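Local structure of sensor protein (Vibrio parahaemolyticus, 3I9Y) at residues Ser71-Gln74 with Asn75-Asn79. The protein is probably a histidine kinase that responds to trimethylamine N-oxide, this chain being its all-helical sensor domain, built of two stacked four-helix bundles. Sequence-based numbering, arbitrary orientation.
Sequences SNVQ and NVINN
Asn75 and Asn72 share a water molecule on one face of the long helix 63-114, and together they show how an alpha-helix in a four-helix bundle satisfies its backbone and several of its side-chain amides. The backbone comes first. In the i to i+4 pattern, the amides of Asn75, Val76, Ile77 and Asn78 are given to the carbonyls of Ser71, Asn72, Val73 and Gln74. The bond from Asn78 N to Gln74 O is the straightest of the four, with an N-H...O angle of 173°, whereas Val76 N to Asn72 O is somewhat long at 3.2 Å.

Three of the side-chain amides, those of Asn72, Asn75 and Asn79, find partners of their own. The water can donate to Asn72 OD1, 3.0 Å away, though other acceptors compete for its protons, and it accepts from Asn75 ND2 at 3.1 Å, bridging two residues whose amides do not meet directly. Asn72 ND2 makes a weak hydrogen bond to Thr263 OG1 of helix 232-267. The same helix grips the amide of Asn79 at both ends, Thr253 OG1 at OD1 and the carbonyl of Leu249 at ND2, which fixes the rotation of the amide.

Another face of the helix is apolar: Val73 and Ile77 lie side by side and both touch Leu50 of helix 32-58. With CG1 anti to the backbone N (chi1 168°), Val73 presents that methyl to the end of the extended Ile77 chain, CG1 resting 3.9 Å from Ile77 CD1.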
loop_
_atom_site.group_PDB
_atom_site.type_symbol
_atom_site.label_atom_id
_atom_site.label_comp_id
_atom_site.label_asym_id
_atom_site.label_seq_id
_atom_site.Cartn_x
_atom_site.Cartn_y
_atom_site.Cartn_z
ATOM N N SER A 71 -26.537 -10.630 9.401
ATOM C CA SER A 71 -25.841 -10.289 8.250
ATOM C C SER A 71 -24.934 -8.970 8.567
ATOM O O SER A 71 -23.771 -8.827 8.020
ATOM C CB SER A 71 -26.907 -10.157 7.168
ATOM O OG SER A 71 -26.696 -8.972 6.544
ATOM N N ASN A 72 -25.396 -8.018 9.456
ATOM C CA ASN A 72 -24.545 -6.873 9.793
ATOM C C ASN A 72 -23.204 -7.448 10.455
ATOM O O ASN A 72 -22.130 -6.893 10.186
ATOM C CB ASN A 72 -25.101 -5.955 10.848
ATOM C CG ASN A 72 -26.329 -5.257 10.407
ATOM O OD1 ASN A 72 -26.573 -4.992 9.182
ATOM N ND2 ASN A 72 -27.160 -4.979 11.359
ATOM N N VAL A 73 -23.259 -8.505 11.288
ATOM C CA VAL A 73 -22.118 -8.992 11.921
ATOM C C VAL A 73 -21.118 -9.678 10.866
ATOM O O VAL A 73 -19.840 -9.520 10.975
ATOM C CB VAL A 73 -22.506 -10.005 13.025
ATOM C CG1 VAL A 73 -21.348 -10.755 13.539
ATOM C CG2 VAL A 73 -23.221 -9.281 14.176
ATOM N N GLN A 74 -21.662 -10.462 9.938
ATOM C CA GLN A 74 -20.850 -11.117 8.943
ATOM C C GLN A 74 -20.154 -9.992 8.070
ATOM O O GLN A 74 -18.978 -10.139 7.712
ATOM C CB GLN A 74 -21.679 -11.981 7.988
ATOM C CG GLN A 74 -22.265 -13.231 8.741
ATOM C CD GLN A 74 -22.956 -14.221 7.803
ATOM O OE1 GLN A 74 -23.741 -15.075 8.319
ATOM N NE2 GLN A 74 -22.620 -14.239 6.503
ATOM N N ASN A 75 -20.854 -8.923 7.741
ATOM C CA ASN A 75 -20.271 -7.927 6.954
ATOM C C ASN A 75 -19.082 -7.252 7.680
ATOM O O ASN A 75 -18.077 -6.965 7.000
ATOM C CB ASN A 75 -21.223 -6.849 6.490
ATOM C CG ASN A 75 -22.250 -7.409 5.499
ATOM O OD1 ASN A 75 -22.001 -8.431 4.879
ATOM N ND2 ASN A 75 -23.424 -6.714 5.380
ATOM N N VAL A 76 -19.191 -6.986 8.980
ATOM C CA VAL A 76 -18.140 -6.398 9.729
ATOM C C VAL A 76 -16.987 -7.387 9.765
ATOM O O VAL A 76 -15.813 -6.995 9.473
ATOM C CB VAL A 76 -18.609 -6.063 11.151
ATOM C CG1 VAL A 76 -17.460 -5.867 12.146
ATOM C CG2 VAL A 76 -19.537 -4.799 11.132
ATOM N N ILE A 77 -17.210 -8.668 10.075
ATOM C CA ILE A 77 -16.122 -9.609 10.171
ATOM C C ILE A 77 -15.411 -9.686 8.783
ATOM O O ILE A 77 -14.204 -9.625 8.789
ATOM C CB ILE A 77 -16.613 -11.080 10.575
ATOM C CG1 ILE A 77 -17.296 -10.931 11.964
ATOM C CG2 ILE A 77 -15.459 -12.222 10.363
ATOM C CD1 ILE A 77 -17.892 -12.257 12.684
ATOM N N ASN A 78 -16.114 -9.810 7.639
ATOM C CA ASN A 78 -15.439 -9.892 6.323
ATOM C C ASN A 78 -14.667 -8.622 5.967
ATOM O O ASN A 78 -13.664 -8.732 5.306
ATOM C CB ASN A 78 -16.452 -10.153 5.230
ATOM C CG ASN A 78 -17.054 -11.639 5.410
ATOM O OD1 ASN A 78 -16.363 -12.529 5.907
ATOM N ND2 ASN A 78 -18.340 -11.828 5.054
ATOM N N ASN A 79 -15.169 -7.452 6.361
ATOM C CA ASN A 79 -14.553 -6.187 6.065
ATOM C C ASN A 79 -13.234 -6.099 6.863
ATOM O O ASN A 79 -12.201 -5.771 6.273
ATOM C CB ASN A 79 -15.454 -5.060 6.494
ATOM C CG ASN A 79 -14.734 -3.739 6.488
ATOM O OD1 ASN A 79 -14.231 -3.286 7.507
ATOM N ND2 ASN A 79 -14.676 -3.125 5.303
HETATM O O HOH W 1 -24.344 -4.455 7.269
#